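PDB 3QR0: phospholipase C-beta (PLC-beta) from Sepia officinalis, which belongs to the phospholipase C-beta family of multidomain proteins, combining a PH domain, EF-hand-like modules, a TIM-barrel core and a C2 domain in one chain. Local coordinates for residues 323-328 against 615-620; 454-459 against 566-571; 153-158 against 219-224; 161-166 against 211-216; 233-238 against 242-247. One frame throughout, in Å; residues are numbered along the deposited sequence.

Contact 1: 323-328 against 615-620; sequences ANMKLT and EYNGCS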
# COMPACT_ATOMS: atom_id res chain seq x y z
N ALA A 323 -1.51 -12.94 10.68
CA ALA A 323 -2.88 -13.01 11.19
C ALA A 323 -3.44 -14.42 11.07
O ALA A 323 -3.01 -15.21 10.22
CB ALA A 323 -3.77 -12.02 10.44
N ASN A 324 -4.39 -14.73 11.94
CA ASN A 324 -5.15 -15.97 11.86
C ASN A 324 -6.02 -15.93 10.61
O ASN A 324 -6.98 -15.16 10.54
CB ASN A 324 -6.01 -16.12 13.12
CG ASN A 324 -6.92 -17.34 13.08
OD1 ASN A 324 -6.80 -18.21 12.23
ND2 ASN A 324 -7.84 -17.40 14.04
N MET A 325 -5.67 -16.76 9.62
CA MET A 325 -6.38 -16.83 8.35
C MET A 325 -7.39 -17.97 8.31
O MET A 325 -7.90 -18.32 7.23
CB MET A 325 -5.38 -16.99 7.20
CG MET A 325 -4.33 -15.88 7.11
SD MET A 325 -5.07 -14.23 7.06
CE MET A 325 -5.93 -14.28 5.49
N LYS A 326 -7.70 -18.55 9.46
CA LYS A 326 -8.55 -19.74 9.54
C LYS A 326 -9.89 -19.47 10.23
O LYS A 326 -10.44 -20.34 10.90
CB LYS A 326 -7.79 -20.87 10.22
CG LYS A 326 -6.49 -21.24 9.52
CD LYS A 326 -5.73 -22.32 10.28
CE LYS A 326 -4.41 -22.66 9.59
NZ LYS A 326 -3.85 -23.96 10.05
N LEU A 327 -10.43 -18.26 10.05
CA LEU A 327 -11.79 -17.95 10.46
C LEU A 327 -12.66 -17.75 9.22
O LEU A 327 -12.15 -17.65 8.11
CB LEU A 327 -11.81 -16.70 11.34
CG LEU A 327 -11.01 -16.84 12.65
CD1 LEU A 327 -10.97 -15.53 13.41
CD2 LEU A 327 -11.58 -17.96 13.52
N THR A 328 -13.98 -17.72 9.42
CA THR A 328 -14.92 -17.49 8.33
C THR A 328 -14.57 -16.23 7.52
O THR A 328 -14.11 -15.24 8.09
CB THR A 328 -16.36 -17.37 8.87
OG1 THR A 328 -17.25 -17.05 7.79
CG2 THR A 328 -16.46 -16.28 9.94
N GLU A 615 -1.21 -2.88 3.27
CA GLU A 615 0.19 -3.29 3.20
C GLU A 615 0.47 -4.35 4.26
O GLU A 615 1.30 -5.24 4.04
CB GLU A 615 1.14 -2.11 3.42
CG GLU A 615 2.60 -2.50 3.18
CD GLU A 615 3.58 -1.39 3.44
OE1 GLU A 615 3.25 -0.45 4.20
OE2 GLU A 615 4.69 -1.46 2.87
N TYR A 616 -0.22 -4.25 5.39
CA TYR A 616 0.00 -5.15 6.51
C TYR A 616 -0.60 -6.54 6.26
O TYR A 616 -1.33 -6.75 5.29
CB TYR A 616 -0.51 -4.51 7.81
CG TYR A 616 0.35 -3.35 8.24
CD1 TYR A 616 1.48 -3.55 9.02
CD2 TYR A 616 0.06 -2.05 7.83
CE1 TYR A 616 2.29 -2.50 9.40
CE2 TYR A 616 0.87 -0.99 8.20
CZ TYR A 616 1.99 -1.22 8.99
OH TYR A 616 2.81 -0.19 9.37
N ASN A 617 -0.26 -7.48 7.14
CA ASN A 617 -0.57 -8.89 6.95
C ASN A 617 -0.07 -9.42 5.60
O ASN A 617 -0.80 -10.05 4.84
CB ASN A 617 -2.06 -9.17 7.14
CG ASN A 617 -2.35 -10.63 7.43
OD1 ASN A 617 -1.62 -11.28 8.18
ND2 ASN A 617 -3.42 -11.16 6.84
N GLY A 618 1.20 -9.14 5.32
CA GLY A 618 1.89 -9.67 4.14
C GLY A 618 1.43 -9.13 2.81
O GLY A 618 1.68 -9.73 1.77
N CYS A 619 0.75 -7.98 2.83
CA CYS A 619 0.08 -7.46 1.64
C CYS A 619 -0.81 -8.53 0.99
O CYS A 619 -0.92 -8.62 -0.23
CB CYS A 619 1.11 -6.90 0.65
SG CYS A 619 0.42 -5.66 -0.48
N SER A 620 -1.47 -9.32 1.84
CA SER A 620 -2.32 -10.42 1.39
C SER A 620 -3.68 -9.95 0.87
O SER A 620 -4.38 -10.71 0.19
CB SER A 620 -2.56 -11.38 2.55
OG SER A 620 -3.25 -10.73 3.60
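Asn617 reaches across to Ala323 and Met325, and its side chain carries the whole contact. From CB the chain runs anti to the backbone N (chi1 -160°), sending the amide toward the loop 323-328. Ala323 CB lies beside the amide, 3.2 Å from Asn617 OD1 and 3.6 Å from CG. OD1 accepts from Ala323 N at 3.0 Å, nearly straight (159°), the donor tilted from the carbonyl plane. ND2 has its main acceptor outside the contact, Tyr622 O. It also donates weakly to Met325 SD at 3.5 Å, a soft acceptor brought up by a methionine chain bent at chi2 and chi3. Asparagine suits this place because one flat group both accepts and donates: two firm bonds, to Ala323 N and Tyr622 O, and the weak one to sulfur fix which end of the amide is oxygen. It tolerates the left-handed backbone found here. Asn617 O is gripped twice by Ser620, by N and by OG, the latter at 2.8 Å in the carbonyl plane. Backbone bonds from Asn617 to Arg318 and from Gly618 to Leu319 tie this turn, between helix 605-613 and strand 622-624, to the end of helix 316-319, while Met325 packs on Tyr622 of that strand.

Contact 2: 454-459 against 566-571; sequences VPLPTP and KQITRI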
# COMPACT_ATOMS: atom_id res chain seq x y z
N VAL A 454 -24.48 -23.11 8.10
CA VAL A 454 -23.12 -23.54 7.80
C VAL A 454 -22.25 -22.32 7.48
O VAL A 454 -22.52 -21.60 6.51
CB VAL A 454 -23.10 -24.51 6.60
CG1 VAL A 454 -21.67 -24.87 6.24
CG2 VAL A 454 -23.90 -25.77 6.93
N PRO A 455 -21.20 -22.08 8.29
CA PRO A 455 -20.40 -20.89 8.06
C PRO A 455 -19.59 -20.93 6.76
O PRO A 455 -19.30 -22.01 6.23
CB PRO A 455 -19.47 -20.83 9.27
CG PRO A 455 -19.44 -22.21 9.81
CD PRO A 455 -20.74 -22.85 9.46
N LEU A 456 -19.26 -19.75 6.24
CA LEU A 456 -18.43 -19.66 5.05
C LEU A 456 -17.07 -20.29 5.33
O LEU A 456 -16.62 -20.28 6.48
CB LEU A 456 -18.23 -18.19 4.65
CG LEU A 456 -19.47 -17.42 4.23
CD1 LEU A 456 -19.25 -15.91 4.33
CD2 LEU A 456 -19.89 -17.83 2.83
N PRO A 457 -16.41 -20.84 4.29
CA PRO A 457 -15.03 -21.30 4.44
C PRO A 457 -14.09 -20.18 4.85
O PRO A 457 -14.48 -19.01 4.83
CB PRO A 457 -14.67 -21.81 3.04
CG PRO A 457 -15.96 -22.06 2.35
CD PRO A 457 -16.92 -21.06 2.92
N THR A 458 -12.86 -20.53 5.20
CA THR A 458 -11.85 -19.55 5.63
C THR A 458 -10.99 -19.14 4.45
O THR A 458 -10.90 -19.87 3.47
CB THR A 458 -10.93 -20.13 6.73
OG1 THR A 458 -10.01 -21.06 6.14
CG2 THR A 458 -11.75 -20.85 7.81
N PRO A 459 -10.33 -17.98 4.54
CA PRO A 459 -9.41 -17.64 3.46
C PRO A 459 -8.35 -18.73 3.23
O PRO A 459 -7.97 -19.00 2.09
CB PRO A 459 -8.76 -16.33 3.93
CG PRO A 459 -9.76 -15.73 4.87
CD PRO A 459 -10.43 -16.90 5.54
N LYS A 566 -21.59 -12.94 10.22
CA LYS A 566 -21.82 -14.21 9.53
C LYS A 566 -21.89 -14.06 8.01
O LYS A 566 -21.49 -14.98 7.30
CB LYS A 566 -23.11 -14.84 10.05
CG LYS A 566 -23.04 -15.25 11.50
CD LYS A 566 -24.35 -15.85 11.99
CE LYS A 566 -24.17 -16.60 13.29
NZ LYS A 566 -25.43 -17.27 13.73
N GLN A 567 -22.38 -12.93 7.53
CA GLN A 567 -22.56 -12.70 6.10
C GLN A 567 -21.71 -11.53 5.61
O GLN A 567 -21.20 -10.74 6.40
CB GLN A 567 -24.04 -12.46 5.78
CG GLN A 567 -24.89 -13.70 5.99
CD GLN A 567 -26.37 -13.46 5.76
OE1 GLN A 567 -27.15 -13.43 6.70
NE2 GLN A 567 -26.75 -13.29 4.49
N ILE A 568 -21.57 -11.44 4.30
CA ILE A 568 -20.72 -10.44 3.68
C ILE A 568 -21.53 -9.29 3.10
O ILE A 568 -22.56 -9.51 2.46
CB ILE A 568 -19.86 -11.08 2.57
CG1 ILE A 568 -18.81 -12.00 3.20
CG2 ILE A 568 -19.20 -10.00 1.71
CD1 ILE A 568 -18.09 -12.88 2.23
N THR A 569 -21.04 -8.06 3.31
CA THR A 569 -21.55 -6.88 2.63
C THR A 569 -20.46 -6.31 1.73
O THR A 569 -19.31 -6.14 2.15
CB THR A 569 -21.96 -5.76 3.61
OG1 THR A 569 -22.78 -6.30 4.64
CG2 THR A 569 -22.74 -4.65 2.89
N ARG A 570 -20.84 -6.03 0.49
CA ARG A 570 -20.01 -5.24 -0.41
C ARG A 570 -20.63 -3.86 -0.54
O ARG A 570 -21.85 -3.73 -0.61
CB ARG A 570 -19.90 -5.92 -1.77
CG ARG A 570 -19.10 -5.14 -2.81
CD ARG A 570 -18.81 -5.99 -4.04
NE ARG A 570 -18.04 -5.25 -5.03
CZ ARG A 570 -18.55 -4.42 -5.94
NH1 ARG A 570 -19.86 -4.21 -6.03
NH2 ARG A 570 -17.73 -3.79 -6.78
N ILE A 571 -19.79 -2.83 -0.57
CA ILE A 571 -20.23 -1.45 -0.72
C ILE A 571 -19.58 -0.90 -1.97
O ILE A 571 -18.44 -1.24 -2.27
CB ILE A 571 -19.80 -0.58 0.48
CG1 ILE A 571 -20.10 -1.28 1.81
CG2 ILE A 571 -20.45 0.81 0.41
CD1 ILE A 571 -21.56 -1.27 2.21
O HOH W 1 -19.96 -17.15 7.97
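The backbone around Leu456 is extended and passes the likewise extended Ile568 with no direct bond between the two segments; a water fills the gap beside Lys566. This water accepts from Leu456 N at 3.2 Å and donates to Lys566 O at 2.7 Å, so the two backbones are linked through it. Among the side chains, the CD1 branch of Leu456 does the touching. With CG anti to the carbonyl carbon (chi1 -64°), the chain leans toward the other segment, and CD1 rests 3.9 Å from Ile568 CD1 and 4.1 Å from Ile568 CG1. The two aliphatic chains meet at a slant. The same Leu456 CD1 lies 3.8 Å from Lys566 O, a van der Waals approach. Leucine and isoleucine suit a buried seam where branched hydrocarbon is wanted from both sides: Leu456 also packs on Thr328, and Ile568 on Met541 and Leu595 of the adjacent parallel strands of the barrel. Two residues on, in strand 569-572, Arg570 makes a salt bridge to Glu368, a calcium ligand, and probably helps to position it. The join is a small apolar touch backed by one water bridge, so it depends on shape and burial more than on direct polar bonds.

Contact 3: 153-158 against 219-224; sequences GEWEKL and FKFYLA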
# COMPACT_ATOMS: atom_id res chain seq x y z
N GLY A 153 18.63 2.74 6.22
CA GLY A 153 18.51 1.84 5.08
C GLY A 153 18.40 2.57 3.75
O GLY A 153 18.95 2.12 2.74
N GLU A 154 17.69 3.70 3.74
CA GLU A 154 17.58 4.52 2.53
C GLU A 154 18.89 5.23 2.22
O GLU A 154 19.20 5.47 1.05
CB GLU A 154 16.44 5.53 2.64
CG GLU A 154 15.05 4.92 2.55
CD GLU A 154 14.70 4.37 1.16
OE1 GLU A 154 15.45 4.61 0.18
OE2 GLU A 154 13.67 3.68 1.05
N TRP A 155 19.65 5.56 3.26
CA TRP A 155 20.97 6.15 3.09
C TRP A 155 21.91 5.11 2.48
O TRP A 155 22.71 5.44 1.61
CB TRP A 155 21.49 6.64 4.44
CG TRP A 155 22.62 7.62 4.34
CD1 TRP A 155 23.88 7.48 4.84
CD2 TRP A 155 22.58 8.90 3.70
NE1 TRP A 155 24.63 8.59 4.55
CE2 TRP A 155 23.86 9.48 3.85
CE3 TRP A 155 21.60 9.61 3.00
CZ2 TRP A 155 24.19 10.73 3.34
CZ3 TRP A 155 21.92 10.87 2.50
CH2 TRP A 155 23.20 11.41 2.67
N GLU A 156 21.79 3.86 2.94
CA GLU A 156 22.56 2.75 2.39
C GLU A 156 22.19 2.45 0.92
O GLU A 156 23.06 2.12 0.12
CB GLU A 156 22.39 1.50 3.25
CG GLU A 156 23.33 0.36 2.89
CD GLU A 156 23.05 -0.92 3.67
OE1 GLU A 156 21.86 -1.27 3.86
OE2 GLU A 156 24.02 -1.58 4.08
N LYS A 157 20.91 2.57 0.59
CA LYS A 157 20.46 2.47 -0.81
C LYS A 157 21.16 3.49 -1.71
O LYS A 157 21.66 3.14 -2.79
CB LYS A 157 18.94 2.66 -0.89
CG LYS A 157 18.39 2.69 -2.31
CD LYS A 157 16.89 2.44 -2.32
CE LYS A 157 16.30 2.69 -3.70
NZ LYS A 157 14.86 2.31 -3.77
N LEU A 158 21.20 4.74 -1.26
CA LEU A 158 21.93 5.79 -1.96
C LEU A 158 23.41 5.44 -2.07
O LEU A 158 24.03 5.65 -3.12
CB LEU A 158 21.76 7.14 -1.24
CG LEU A 158 22.51 8.34 -1.80
CD1 LEU A 158 22.12 8.60 -3.25
CD2 LEU A 158 22.26 9.57 -0.94
N PHE A 219 28.14 7.77 6.37
CA PHE A 219 27.26 8.24 7.45
C PHE A 219 27.81 9.51 8.10
O PHE A 219 27.04 10.40 8.46
CB PHE A 219 27.03 7.16 8.52
CG PHE A 219 26.02 7.57 9.56
CD1 PHE A 219 24.67 7.60 9.24
CD2 PHE A 219 26.42 7.97 10.83
CE1 PHE A 219 23.72 7.99 10.19
CE2 PHE A 219 25.48 8.36 11.79
CZ PHE A 219 24.13 8.37 11.46
N LYS A 220 29.13 9.60 8.23
CA LYS A 220 29.76 10.83 8.73
C LYS A 220 29.47 12.01 7.78
O LYS A 220 29.36 13.16 8.21
CB LYS A 220 31.28 10.62 8.90
CG LYS A 220 31.92 11.53 9.96
CD LYS A 220 33.42 11.28 10.10
CE LYS A 220 34.10 12.43 10.85
NZ LYS A 220 35.58 12.26 10.97
N PHE A 221 29.31 11.72 6.49
CA PHE A 221 28.87 12.72 5.51
C PHE A 221 27.44 13.20 5.82
O PHE A 221 27.18 14.40 5.78
CB PHE A 221 29.00 12.17 4.08
CG PHE A 221 28.28 12.97 3.03
CD1 PHE A 221 28.62 14.29 2.78
CD2 PHE A 221 27.29 12.38 2.25
CE1 PHE A 221 27.96 15.02 1.79
CE2 PHE A 221 26.63 13.10 1.27
CZ PHE A 221 26.97 14.42 1.03
N TYR A 222 26.55 12.27 6.13
CA TYR A 222 25.19 12.60 6.59
C TYR A 222 25.25 13.55 7.80
O TYR A 222 24.56 14.56 7.82
CB TYR A 222 24.40 11.34 6.97
CG TYR A 222 22.98 11.60 7.44
CD1 TYR A 222 21.90 11.46 6.57
CD2 TYR A 222 22.71 11.98 8.75
CE1 TYR A 222 20.60 11.70 6.99
CE2 TYR A 222 21.41 12.23 9.18
CZ TYR A 222 20.36 12.08 8.30
OH TYR A 222 19.07 12.33 8.71
N LEU A 223 26.09 13.21 8.78
CA LEU A 223 26.25 14.03 9.98
C LEU A 223 26.75 15.44 9.63
O LEU A 223 26.29 16.42 10.22
CB LEU A 223 27.22 13.38 10.97
CG LEU A 223 26.82 12.02 11.56
CD1 LEU A 223 27.91 11.49 12.49
CD2 LEU A 223 25.49 12.12 12.28
N ALA A 224 27.67 15.52 8.68
CA ALA A 224 28.21 16.80 8.21
C ALA A 224 27.22 17.60 7.36
O ALA A 224 27.32 18.83 7.30
CB ALA A 224 29.49 16.57 7.42
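Trp155 is the bump of this contact, and the hollow it fills is walled by Phe221, Tyr222 and the backbone at Phe219 on the helix it faces. The short helical segments stay 11.5 Å apart at closest approach and cross at 112°, a separation the long indole spans. Its CG stands anti to the backbone N (chi1 -162°), projecting the ring from helix 151-165 into the hollow. Tyr222 closes one face: its CD1 sits over the middle of the indole, 3.7 Å above the plane, giving an edge-to-face pair whose ring planes are 81° apart. Tyr222 CB lies over the same face, near the NE1-CE2 side, 3.7 Å from Trp155 NE1. At the rim of the indole, Trp155 CZ2 meets Phe221 CD2 at 3.7 Å. Phe219 contributes mainly its CA, 3.9 Å from Trp155 NE1; its ring edge is a looser neighbour, with CD1 4.5 Å from Trp155 CD1. The indole N-H is satisfied: NE1 donates to Phe218 O, and Phe218 stacks on the indole. Tyr222 OH is likewise held, by Gln151 and Arg228. Within the EF-hand region, Phe221 continues the packing onto helices 174-181 and 185-198, and Phe219 and Tyr222 lean on Met307 of helix 299-307.

Contact 4: 161-166 against 211-216; sequences RLTTVE and KAFDFD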
# COMPACT_ATOMS: atom_id res chain seq x y z
N ARG A 161 23.81 2.90 -4.74
CA ARG A 161 23.67 3.55 -6.03
C ARG A 161 25.00 4.18 -6.43
O ARG A 161 25.49 3.98 -7.55
CB ARG A 161 22.57 4.61 -6.03
CG ARG A 161 22.22 5.03 -7.43
CD ARG A 161 21.33 6.24 -7.50
NE ARG A 161 21.47 6.90 -8.81
CZ ARG A 161 20.60 7.77 -9.32
NH1 ARG A 161 19.50 8.10 -8.66
NH2 ARG A 161 20.84 8.30 -10.51
N LEU A 162 25.60 4.93 -5.51
CA LEU A 162 26.85 5.64 -5.77
C LEU A 162 28.03 4.71 -6.08
O LEU A 162 28.87 5.03 -6.92
CB LEU A 162 27.19 6.57 -4.61
CG LEU A 162 26.26 7.78 -4.47
CD1 LEU A 162 26.56 8.53 -3.19
CD2 LEU A 162 26.39 8.71 -5.67
N THR A 163 28.09 3.56 -5.40
CA THR A 163 29.22 2.64 -5.54
C THR A 163 29.00 1.52 -6.57
O THR A 163 29.90 0.72 -6.80
CB THR A 163 29.59 2.01 -4.18
OG1 THR A 163 28.49 1.23 -3.67
CG2 THR A 163 29.97 3.09 -3.18
N THR A 164 27.82 1.46 -7.18
CA THR A 164 27.56 0.48 -8.24
C THR A 164 27.10 1.16 -9.53
O THR A 164 27.77 1.06 -10.55
CB THR A 164 26.55 -0.60 -7.81
OG1 THR A 164 25.24 -0.02 -7.68
CG2 THR A 164 26.96 -1.23 -6.48
N VAL A 165 25.97 1.86 -9.47
CA VAL A 165 25.41 2.51 -10.66
C VAL A 165 26.28 3.66 -11.15
O VAL A 165 26.60 3.74 -12.35
CB VAL A 165 23.99 3.06 -10.40
CG1 VAL A 165 23.44 3.71 -11.67
CG2 VAL A 165 23.07 1.96 -9.91
N GLU A 166 26.67 4.54 -10.24
CA GLU A 166 27.38 5.78 -10.59
C GLU A 166 28.90 5.66 -10.60
O GLU A 166 29.59 6.59 -10.99
CB GLU A 166 26.99 6.90 -9.61
CG GLU A 166 25.50 7.14 -9.49
CD GLU A 166 24.85 7.54 -10.80
OE1 GLU A 166 25.53 8.18 -11.63
OE2 GLU A 166 23.66 7.22 -10.99
N LYS A 211 38.02 2.85 -2.21
CA LYS A 211 38.70 2.51 -0.96
C LYS A 211 38.32 3.46 0.17
O LYS A 211 38.00 3.02 1.28
CB LYS A 211 40.22 2.53 -1.14
CG LYS A 211 40.77 1.48 -2.08
CD LYS A 211 42.15 1.86 -2.61
CE LYS A 211 42.60 0.89 -3.69
NZ LYS A 211 43.97 1.21 -4.20
N ALA A 212 38.35 4.76 -0.12
CA ALA A 212 38.05 5.79 0.87
C ALA A 212 36.54 6.00 1.07
O ALA A 212 36.13 6.71 2.00
CB ALA A 212 38.70 7.11 0.47
N PHE A 213 35.73 5.40 0.21
CA PHE A 213 34.28 5.60 0.21
C PHE A 213 33.56 4.43 0.88
O PHE A 213 32.81 3.69 0.24
CB PHE A 213 33.80 5.80 -1.23
CG PHE A 213 32.48 6.51 -1.35
CD1 PHE A 213 32.41 7.89 -1.27
CD2 PHE A 213 31.31 5.79 -1.56
CE1 PHE A 213 31.19 8.55 -1.39
CE2 PHE A 213 30.09 6.45 -1.68
CZ PHE A 213 30.03 7.83 -1.60
N ASP A 214 33.79 4.26 2.18
CA ASP A 214 33.10 3.25 2.99
C ASP A 214 31.79 3.81 3.55
O ASP A 214 31.64 5.02 3.68
CB ASP A 214 34.00 2.77 4.13
CG ASP A 214 34.41 3.89 5.07
OD1 ASP A 214 35.31 4.68 4.70
OD2 ASP A 214 33.83 3.99 6.16
N PHE A 215 30.87 2.92 3.91
CA PHE A 215 29.55 3.36 4.40
C PHE A 215 29.62 4.18 5.69
O PHE A 215 28.88 5.15 5.85
CB PHE A 215 28.59 2.18 4.58
CG PHE A 215 27.22 2.61 5.03
CD1 PHE A 215 26.38 3.30 4.17
CD2 PHE A 215 26.79 2.35 6.33
CE1 PHE A 215 25.12 3.72 4.59
CE2 PHE A 215 25.53 2.76 6.75
CZ PHE A 215 24.69 3.45 5.88
N ASP A 216 30.48 3.79 6.63
CA ASP A 216 30.54 4.50 7.91
C ASP A 216 31.03 5.94 7.74
O ASP A 216 30.55 6.84 8.43
CB ASP A 216 31.39 3.74 8.93
CG ASP A 216 30.68 2.50 9.46
OD1 ASP A 216 29.46 2.37 9.26
OD2 ASP A 216 31.35 1.65 10.09
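Apolar packing joins Phe213 to Leu162 and Thr163, which both come to the rim of the phenyl ring, near its plane. Thr163 CG2 is snug against Phe213 CD2 at 3.4 Å, while Leu162 CD1 lies 3.9 Å from Phe213 CZ. Threonine fits because its two branches divide the work: with chi1 at 62° the methyl goes to the ring, and OG1 bonds to Tyr159 O within its own helix. Phe213, with CG anti to its N (chi1 -158°), carries its ring across to the helix; there Trp200 stacks on it, and Tyr159 lies against it with nearly parallel planes. This is the EF-hand region of the chain, and the contact ties the C-terminal part of helix 151-165 to the loop that leads into helix 215-225. Among backbone features, that first helix has a wider pi-type turn, where Glu166 N bonds to Arg161 O at 3.0 Å, and Asp214 is the N-cap of the second, its carboxylate capping a backbone N just beyond. Within the first segment a salt bridge forms: Arg161 grips Glu166 OE2 side-on with NE and NH2, each at 3.1 Å and in the guanidinium plane. The other carboxylate oxygen, Glu166 OE1, makes a salt bridge with Lys179.

Contact 5: 233-238 against 242-247; sequences GIFKEL and KGNITT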
# COMPACT_ATOMS: atom_id res chain seq x y z
N GLY A 233 18.98 18.57 22.17
CA GLY A 233 17.98 18.59 23.24
C GLY A 233 17.50 17.20 23.61
O GLY A 233 17.30 16.90 24.78
N ILE A 234 17.32 16.33 22.61
CA ILE A 234 16.87 14.96 22.86
C ILE A 234 17.96 14.15 23.59
O ILE A 234 17.66 13.39 24.51
CB ILE A 234 16.46 14.25 21.55
CG1 ILE A 234 15.19 14.88 20.98
CG2 ILE A 234 16.26 12.76 21.78
CD1 ILE A 234 14.88 14.47 19.56
N PHE A 235 19.21 14.34 23.18
CA PHE A 235 20.34 13.70 23.85
C PHE A 235 20.43 14.13 25.32
O PHE A 235 20.62 13.29 26.20
CB PHE A 235 21.63 14.02 23.11
CG PHE A 235 22.83 13.29 23.64
CD1 PHE A 235 22.98 11.93 23.40
CD2 PHE A 235 23.80 13.96 24.37
CE1 PHE A 235 24.08 11.25 23.89
CE2 PHE A 235 24.90 13.28 24.86
CZ PHE A 235 25.04 11.92 24.61
N LYS A 236 20.28 15.43 25.58
CA LYS A 236 20.28 15.97 26.94
C LYS A 236 19.17 15.33 27.79
O LYS A 236 19.40 14.95 28.94
CB LYS A 236 20.10 17.49 26.90
CG LYS A 236 20.12 18.18 28.26
CD LYS A 236 20.09 19.69 28.11
CE LYS A 236 20.19 20.40 29.45
NZ LYS A 236 18.96 20.21 30.27
N GLU A 237 17.99 15.21 27.20
CA GLU A 237 16.83 14.58 27.82
C GLU A 237 17.11 13.12 28.22
O GLU A 237 16.92 12.75 29.38
CB GLU A 237 15.63 14.64 26.85
CG GLU A 237 14.32 14.00 27.33
CD GLU A 237 13.27 13.92 26.21
OE1 GLU A 237 13.61 13.49 25.09
OE2 GLU A 237 12.10 14.27 26.45
N LEU A 238 17.57 12.31 27.27
CA LEU A 238 17.78 10.88 27.51
C LEU A 238 18.98 10.57 28.39
O LEU A 238 19.00 9.54 29.08
CB LEU A 238 17.90 10.11 26.18
CG LEU A 238 16.72 10.22 25.22
CD1 LEU A 238 16.88 9.26 24.05
CD2 LEU A 238 15.40 9.98 25.94
N LYS A 242 23.75 14.05 32.18
CA LYS A 242 24.85 13.48 32.98
C LYS A 242 26.08 13.10 32.15
O LYS A 242 27.05 12.54 32.68
CB LYS A 242 24.36 12.25 33.75
CG LYS A 242 23.26 12.56 34.75
CD LYS A 242 23.14 11.46 35.80
CE LYS A 242 21.94 11.68 36.71
NZ LYS A 242 22.06 10.92 37.99
N GLY A 243 26.06 13.40 30.85
CA GLY A 243 27.14 13.03 29.94
C GLY A 243 26.59 12.11 28.88
O GLY A 243 25.51 12.36 28.35
N ASN A 244 27.31 11.04 28.57
CA ASN A 244 26.84 10.07 27.59
C ASN A 244 25.63 9.28 28.10
O ASN A 244 25.37 9.22 29.30
CB ASN A 244 27.97 9.13 27.17
CG ASN A 244 29.00 9.80 26.28
OD1 ASN A 244 28.68 10.69 25.49
ND2 ASN A 244 30.25 9.37 26.40
N ILE A 245 24.88 8.69 27.17
CA ILE A 245 23.76 7.82 27.52
C ILE A 245 24.35 6.48 27.93
O ILE A 245 24.99 5.80 27.12
CB ILE A 245 22.79 7.63 26.33
CG1 ILE A 245 22.15 8.96 25.93
CG2 ILE A 245 21.70 6.62 26.68
CD1 ILE A 245 21.31 8.88 24.65
N THR A 246 24.17 6.11 29.20
CA THR A 246 24.67 4.84 29.72
C THR A 246 23.77 3.68 29.27
O THR A 246 22.66 3.89 28.79
CB THR A 246 24.74 4.84 31.26
OG1 THR A 246 23.42 4.94 31.81
CG2 THR A 246 25.60 6.00 31.77
N THR A 247 24.28 2.45 29.42
CA THR A 247 23.52 1.24 29.10
C THR A 247 22.14 1.22 29.77
O THR A 247 21.14 0.91 29.13
CB THR A 247 24.29 -0.03 29.53
OG1 THR A 247 25.51 -0.10 28.80
CG2 THR A 247 23.46 -1.29 29.28
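Phe235 and Ile245 face each other across the turn that joins helix 230-238 to the next short strand. Phe235 holds its CG anti to the backbone N (chi1 -174°), which swings the ring off the helix until CE1 lies 3.6 Å from Ile245 CG1. Ile245 is directed toward the helix and approaches the ring at a slant, its CD1 3.7 Å from Phe235 CD1. The same methyl reaches on to Leu238, where Ile245 CD1 meets CB at 3.9 Å, so the straight arm of isoleucine lodges between an aromatic and an aliphatic residue one helical turn apart. At the far end of the phenyl ring the neighbours turn polar. Gly243 O approaches Phe235 CE2 at 3.7 Å, and Asn244 OD1 stands 3.9 Å from CZ, the amide plane turned 68° from the ring. That amide is held from outside, ND2 donating to Gln296. Gly243 suits its place because its backbone angles would jam a CB against the preceding carbonyl. Thr246 is the N-cap of helix 247-257, its OG1 bonded to Met249 N. The sequence helix, loop, short strand, helix is consistent with the EF-hand-like family of this region: Ile245 pairs through its backbone with Leu297 of strand 296-297, as in paired EF-hand loops, and Leu302 of helix 299-307 packs on Phe235, Leu238 and Ile245.

Following the chain from its N terminus, contact 3 opens first and encloses contact 4: both join helix 151-165 to helix 215-225 or the loop leading into it, and they touch where Phe215 packs on Glu156 and Trp155. Contact 5 follows in series, a short local closure in the adjoining EF-hand-like module, with its centre about 23 Å from that of contact 3. Contact 1 then closes the longest loop, joining the X and Y parts of the TIM-barrel region, and contact 2 nests inside it, repeating the X-to-Y join; Lys326 and Leu327 pack on Thr458 between the two. None of the five loops crosses another.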